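Local coordinates for UDP-glucose 6-dehydrogenase (Pyrobaculum islandicum, PDB 3VTF), which probably catalyses the NAD-dependent oxidation of UDP-glucose to UDP-glucuronate, the single step that makes this nucleotide sugar, at residues G279-I293 against A304-M316. Sequence-based numbering, arbitrary orientation.
With UPG (uridine-5'-diphosphate-glucose), chain B.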
loop_
_atom_site.group_PDB
_atom_site.type_symbol
_atom_site.label_atom_id
_atom_site.label_comp_id
_atom_site.label_asym_id
_atom_site.label_seq_id
_atom_site.Cartn_x
_atom_site.Cartn_y
_atom_site.Cartn_z
ATOM N N GLY A 279 9.067 6.672 11.959
ATOM C CA GLY A 279 9.297 5.441 11.147
ATOM C C GLY A 279 9.094 4.181 11.945
ATOM O O GLY A 279 8.670 4.247 13.131
ATOM N N PHE A 280 9.485 3.029 11.385
ATOM C CA PHE A 280 9.212 1.749 12.140
ATOM C C PHE A 280 10.474 1.275 12.821
ATOM O O PHE A 280 11.588 1.369 12.236
ATOM C CB PHE A 280 8.641 0.683 11.165
ATOM C CG PHE A 280 9.386 0.631 9.804
ATOM C CD1 PHE A 280 10.511 -0.189 9.650
ATOM C CD2 PHE A 280 8.953 1.358 8.705
ATOM C CE1 PHE A 280 11.214 -0.272 8.476
ATOM C CE2 PHE A 280 9.638 1.305 7.490
ATOM C CZ PHE A 280 10.810 0.484 7.372
ATOM N N GLY A 281 10.324 0.737 14.058
ATOM C CA GLY A 281 11.417 0.072 14.715
ATOM C C GLY A 281 10.962 -1.366 15.047
ATOM O O GLY A 281 10.114 -1.958 14.326
ATOM N N GLY A 282 11.502 -1.918 16.118
ATOM C CA GLY A 282 11.147 -3.307 16.527
ATOM C C GLY A 282 12.087 -4.296 15.815
ATOM O O GLY A 282 12.883 -3.924 14.923
ATOM N N SER A 283 11.988 -5.551 16.210
ATOM C CA SER A 283 12.902 -6.571 15.702
ATOM C C SER A 283 12.420 -7.193 14.438
ATOM O O SER A 283 13.081 -8.125 13.986
ATOM C CB SER A 283 13.156 -7.708 16.713
ATOM O OG SER A 283 11.918 -8.315 17.047
ATOM N N CYS A 284 11.321 -6.691 13.823
ATOM C CA CYS A 284 10.912 -7.288 12.562
ATOM C C CYS A 284 11.049 -6.438 11.331
ATOM O O CYS A 284 11.697 -6.864 10.366
ATOM C CB CYS A 284 9.485 -7.858 12.701
ATOM S SG CYS A 284 9.592 -9.304 13.879
ATOM N N PHE A 285 10.340 -5.289 11.270
ATOM C CA PHE A 285 10.243 -4.634 9.998
ATOM C C PHE A 285 11.611 -4.159 9.439
ATOM O O PHE A 285 11.852 -4.313 8.252
ATOM C CB PHE A 285 9.310 -3.380 10.121
ATOM C CG PHE A 285 7.831 -3.700 9.985
ATOM C CD1 PHE A 285 7.360 -5.041 9.908
ATOM C CD2 PHE A 285 6.925 -2.669 9.873
ATOM C CE1 PHE A 285 6.001 -5.299 9.790
ATOM C CE2 PHE A 285 5.586 -2.939 9.689
ATOM C CZ PHE A 285 5.122 -4.263 9.710
ATOM N N PRO A 286 12.468 -3.524 10.265
ATOM C CA PRO A 286 13.758 -3.049 9.701
ATOM C C PRO A 286 14.527 -4.261 9.149
ATOM O O PRO A 286 14.951 -4.217 7.994
ATOM C CB PRO A 286 14.496 -2.424 10.891
ATOM C CG PRO A 286 13.321 -2.061 11.876
ATOM C CD PRO A 286 12.387 -3.265 11.704
ATOM N N LYS A 287 14.642 -5.330 9.920
ATOM C CA LYS A 287 15.556 -6.415 9.493
ATOM C C LYS A 287 14.899 -7.274 8.407
ATOM O O LYS A 287 15.595 -7.798 7.486
ATOM C CB LYS A 287 16.080 -7.183 10.703
ATOM C CG LYS A 287 15.078 -8.040 11.537
ATOM C CD LYS A 287 14.886 -9.463 11.008
ATOM C CE LYS A 287 14.027 -10.293 11.974
ATOM N NZ LYS A 287 13.607 -11.527 11.257
ATOM N N ASP A 288 13.540 -7.425 8.446
ATOM C CA ASP A 288 12.907 -8.214 7.316
ATOM C C ASP A 288 12.990 -7.470 6.033
ATOM O O ASP A 288 13.080 -8.049 4.986
ATOM C CB ASP A 288 11.408 -8.564 7.588
ATOM C CG ASP A 288 11.275 -9.534 8.796
ATOM O OD1 ASP A 288 12.232 -10.280 9.054
ATOM O OD2 ASP A 288 10.203 -9.590 9.470
ATOM N N THR A 289 12.855 -6.147 6.087
ATOM C CA THR A 289 12.936 -5.378 4.859
ATOM C C THR A 289 14.365 -5.479 4.249
ATOM O O THR A 289 14.521 -5.628 3.046
ATOM C CB THR A 289 12.561 -3.849 5.089
ATOM O OG1 THR A 289 11.169 -3.812 5.551
ATOM C CG2 THR A 289 12.597 -3.054 3.770
ATOM N N LEU A 290 15.350 -5.324 5.115
ATOM C CA LEU A 290 16.757 -5.443 4.703
ATOM C C LEU A 290 17.005 -6.894 4.178
ATOM O O LEU A 290 17.587 -7.074 3.152
ATOM C CB LEU A 290 17.651 -5.173 5.930
ATOM C CG LEU A 290 19.199 -5.222 5.610
ATOM C CD1 LEU A 290 19.442 -4.310 4.432
ATOM C CD2 LEU A 290 19.961 -4.733 6.870
ATOM N N ALA A 291 16.527 -7.909 4.898
ATOM C CA ALA A 291 16.672 -9.325 4.386
ATOM C C ALA A 291 16.043 -9.500 3.036
ATOM O O ALA A 291 16.545 -10.242 2.143
ATOM C CB ALA A 291 16.145 -10.374 5.436
ATOM N N PHE A 292 14.870 -8.859 2.835
ATOM C CA PHE A 292 14.191 -8.997 1.534
ATOM C C PHE A 292 14.978 -8.373 0.426
ATOM O O PHE A 292 15.130 -8.937 -0.682
ATOM C CB PHE A 292 12.771 -8.321 1.650
ATOM C CG PHE A 292 11.873 -8.600 0.511
ATOM C CD1 PHE A 292 11.474 -9.922 0.212
ATOM C CD2 PHE A 292 11.292 -7.552 -0.223
ATOM C CE1 PHE A 292 10.570 -10.202 -0.833
ATOM C CE2 PHE A 292 10.422 -7.811 -1.300
ATOM C CZ PHE A 292 10.033 -9.159 -1.582
ATOM N N ILE A 293 15.556 -7.199 0.724
ATOM C CA ILE A 293 16.374 -6.527 -0.288
ATOM C C ILE A 293 17.599 -7.445 -0.642
ATOM O O ILE A 293 17.918 -7.608 -1.814
ATOM C CB ILE A 293 16.889 -5.180 0.305
ATOM C CG1 ILE A 293 15.731 -4.156 0.360
ATOM C CG2 ILE A 293 17.963 -4.543 -0.621
ATOM C CD1 ILE A 293 16.033 -2.945 1.327
ATOM N N ALA A 304 14.200 -1.911 -6.027
ATOM C CA ALA A 304 14.253 -0.424 -5.934
ATOM C C ALA A 304 13.218 0.120 -4.928
ATOM O O ALA A 304 13.499 1.050 -4.146
ATOM C CB ALA A 304 13.931 0.174 -7.342
ATOM N N ILE A 305 11.999 -0.448 -4.933
ATOM C CA ILE A 305 11.003 0.093 -3.945
ATOM C C ILE A 305 11.366 -0.262 -2.549
ATOM O O ILE A 305 11.353 0.597 -1.639
ATOM C CB ILE A 305 9.579 -0.436 -4.309
ATOM C CG1 ILE A 305 9.223 0.077 -5.738
ATOM C CG2 ILE A 305 8.537 0.076 -3.294
ATOM C CD1 ILE A 305 7.881 -0.535 -6.324
ATOM N N SER A 306 11.696 -1.534 -2.309
ATOM C CA SER A 306 12.049 -1.939 -0.968
ATOM C C SER A 306 13.223 -1.143 -0.423
ATOM O O SER A 306 13.252 -0.804 0.752
ATOM C CB SER A 306 12.387 -3.495 -0.967
ATOM O OG SER A 306 11.287 -4.183 -1.481
ATOM N N LYS A 307 14.246 -0.871 -1.281
ATOM C CA LYS A 307 15.379 0.015 -0.816
ATOM C C LYS A 307 14.875 1.440 -0.479
ATOM O O LYS A 307 15.286 2.018 0.507
ATOM C CB LYS A 307 16.459 0.100 -1.933
ATOM C CG LYS A 307 17.256 -1.275 -2.030
ATOM C CD LYS A 307 18.578 -1.112 -2.848
ATOM C CE LYS A 307 18.300 -0.480 -4.182
ATOM N NZ LYS A 307 19.465 -0.456 -5.138
ATOM N N ALA A 308 13.967 1.960 -1.273
ATOM C CA ALA A 308 13.415 3.316 -0.994
ATOM C C ALA A 308 12.712 3.348 0.310
ATOM O O ALA A 308 12.875 4.344 1.126
ATOM C CB ALA A 308 12.567 3.862 -2.165
ATOM N N VAL A 309 12.015 2.222 0.612
ATOM C CA VAL A 309 11.311 2.121 1.884
ATOM C C VAL A 309 12.245 2.319 3.021
ATOM O O VAL A 309 11.938 3.026 4.025
ATOM C CB VAL A 309 10.616 0.709 1.996
ATOM C CG1 VAL A 309 10.089 0.525 3.380
ATOM C CG2 VAL A 309 9.515 0.689 0.955
ATOM N N LEU A 310 13.386 1.629 2.955
ATOM C CA LEU A 310 14.376 1.735 4.037
ATOM C C LEU A 310 15.112 3.088 4.030
ATOM O O LEU A 310 15.451 3.602 5.103
ATOM C CB LEU A 310 15.451 0.616 3.931
ATOM C CG LEU A 310 15.269 -0.661 4.748
ATOM C CD1 LEU A 310 16.560 -1.527 4.757
ATOM C CD2 LEU A 310 14.797 -0.386 6.193
ATOM N N ARG A 311 15.387 3.644 2.849
ATOM C CA ARG A 311 16.021 4.993 2.817
ATOM C C ARG A 311 15.170 6.029 3.590
ATOM O O ARG A 311 15.681 6.844 4.398
ATOM C CB ARG A 311 16.154 5.393 1.384
ATOM C CG ARG A 311 16.601 6.815 1.136
ATOM C CD ARG A 311 16.628 7.201 -0.366
ATOM N NE ARG A 311 16.694 8.659 -0.479
ATOM C CZ ARG A 311 17.840 9.301 -0.683
ATOM N NH1 ARG A 311 18.941 8.569 -0.794
ATOM N NH2 ARG A 311 17.911 10.641 -0.766
ATOM N N VAL A 312 13.868 6.048 3.327
ATOM C CA VAL A 312 12.973 6.990 4.057
ATOM C C VAL A 312 13.012 6.687 5.522
ATOM O O VAL A 312 13.161 7.574 6.335
ATOM C CB VAL A 312 11.550 6.867 3.476
ATOM C CG1 VAL A 312 10.517 7.607 4.380
ATOM C CG2 VAL A 312 11.564 7.433 2.079
ATOM N N ASN A 313 12.951 5.386 5.898
ATOM C CA ASN A 313 12.909 5.058 7.318
ATOM C C ASN A 313 14.150 5.502 8.029
ATOM O O ASN A 313 14.091 5.967 9.203
ATOM C CB ASN A 313 12.702 3.539 7.479
ATOM C CG ASN A 313 12.237 3.157 8.860
ATOM O OD1 ASN A 313 12.898 2.401 9.609
ATOM N ND2 ASN A 313 11.089 3.649 9.199
ATOM N N GLU A 314 15.303 5.356 7.364
ATOM C CA GLU A 314 16.536 5.689 8.076
ATOM C C GLU A 314 16.677 7.210 8.215
ATOM O O GLU A 314 17.354 7.693 9.091
ATOM C CB GLU A 314 17.716 5.130 7.240
ATOM C CG GLU A 314 17.866 3.618 7.483
ATOM C CD GLU A 314 18.738 2.919 6.404
ATOM O OE1 GLU A 314 19.043 3.547 5.361
ATOM O OE2 GLU A 314 19.075 1.726 6.561
ATOM N N TYR A 315 16.051 7.934 7.295
ATOM C CA TYR A 315 16.088 9.403 7.283
ATOM C C TYR A 315 15.287 10.059 8.405
ATOM O O TYR A 315 15.736 11.095 8.987
ATOM C CB TYR A 315 15.552 9.908 5.936
ATOM C CG TYR A 315 15.472 11.432 5.809
ATOM C CD1 TYR A 315 16.660 12.175 5.683
ATOM C CD2 TYR A 315 14.216 12.120 5.730
ATOM C CE1 TYR A 315 16.626 13.559 5.513
ATOM C CE2 TYR A 315 14.154 13.515 5.549
ATOM C CZ TYR A 315 15.385 14.219 5.414
ATOM O OH TYR A 315 15.404 15.588 5.204
ATOM N N MET A 316 14.098 9.499 8.724
ATOM C CA MET A 316 13.181 10.186 9.620
ATOM C C MET A 316 13.794 10.592 10.988
ATOM O O MET A 316 13.563 11.748 11.430
ATOM C CB MET A 316 11.852 9.380 9.831
ATOM C CG MET A 316 11.072 9.222 8.505
ATOM S SD MET A 316 10.874 10.606 7.414
ATOM C CE MET A 316 9.601 11.613 8.185
HETATM N N1 UPG B . 4.394 2.113 13.001
HETATM C C2 UPG B . 4.422 3.397 12.379
HETATM N N3 UPG B . 3.320 3.846 11.776
HETATM C C4 UPG B . 2.194 3.040 11.694
HETATM C C5 UPG B . 2.131 1.729 12.281
HETATM C C6 UPG B . 3.313 1.283 12.905
HETATM O O2 UPG B . 5.458 4.134 12.412
HETATM O O4 UPG B . 1.182 3.490 11.060
HETATM C C1C UPG B . 5.673 1.693 13.620
HETATM C C2C UPG B . 5.437 1.284 15.061
HETATM O O2C UPG B . 5.573 2.379 15.964
HETATM C C3C UPG B . 6.552 0.239 15.288
HETATM C C4C UPG B . 6.727 -0.424 13.922
HETATM O O4C UPG B . 6.028 0.438 12.996
HETATM O O3C UPG B . 7.806 0.930 15.535
HETATM C C5C UPG B . 6.104 -1.838 13.837
HETATM O O5C UPG B . 4.827 -1.787 14.485
HETATM P PA UPG B . 3.896 -3.189 14.589
HETATM O O1A UPG B . 3.498 -3.687 13.161
HETATM O O2A UPG B . 2.858 -2.986 15.722
HETATM O O3A UPG B . 4.957 -4.115 15.369
HETATM P PB UPG B . 5.344 -5.704 15.229
HETATM O O1B UPG B . 5.015 -6.360 16.546
HETATM O O2B UPG B . 6.833 -5.457 14.878
HETATM O O3B UPG B . 4.437 -6.443 14.146
HETATM C "C1'" UPG B . 4.930 -6.671 12.790
HETATM C "C2'" UPG B . 3.721 -6.952 11.924
HETATM C "C3'" UPG B . 3.168 -8.344 12.310
HETATM C "C4'" UPG B . 4.314 -9.369 12.134
HETATM C "C5'" UPG B . 5.441 -9.018 13.185
HETATM C "C6'" UPG B . 6.712 -9.894 13.150
HETATM O "O2'" UPG B . 2.820 -5.884 12.415
HETATM O "O3'" UPG B . 2.092 -8.620 11.435
HETATM O "O4'" UPG B . 3.782 -10.661 12.498
HETATM O "O5'" UPG B . 5.900 -7.716 12.723
HETATM O "O6'" UPG B . 6.926 -10.393 11.807
#
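Phe285 O is gripped twice from within its own helix, by Thr289 N and by Thr289 OG1 at 2.8 Å, the two donors arriving from opposite faces of the carbonyl plane. With OG1 turned back in this way (chi1 -62°), Thr289 presents CG2 to the facing helix, where it meets Leu310 CG tip to tip at 3.7 Å. Leu310 is the knob of a knobs-into-holes contact, seated among Pro286, Thr289, Leu290 and Ile293; its CD1 lies 3.7 Å from Ile293 CD1. Farther along, the Ile293 and Lys307 side chains cross at about a right angle, Ile293 CG2 touching Lys307 CG at 3.6 Å, while the lysine amine continues to a salt bridge with Glu302. Ser306 OG touches the Phe292 ring at its edge, in plane, and is hydrogen-bonded to Glu244 of the second subunit. The two helices form a near-antiparallel helical hairpin, the axes of 285-293 and 304-316 approaching to 9.5 Å with N-to-C directions 147° apart, in the central domain of the UDP-glucose/GDP-mannose dehydrogenase family. The loop entering helix 285-293 lines the sugar-nucleotide pocket: Gly281 N donates an almost straight hydrogen bond to UPG O3C (2.9 Å), and Cys284, the predicted nucleophile, has SG beside UPG C6'. From the same loop the Phe280 ring stacks on the Asn313 amide, their planes 9° apart; Phe280 CZ also lies 4.1 Å from Val309 CG1, and Leu310 CD2 sits at the ring edge. An alanine in place of Phe280 is likely to leave the Asn313 amide without its stacking partner and open a gap beside Val309 and Leu310. On the ligand side, Phe280 CB lies 3.2 Å from UPG O4C of the ribose.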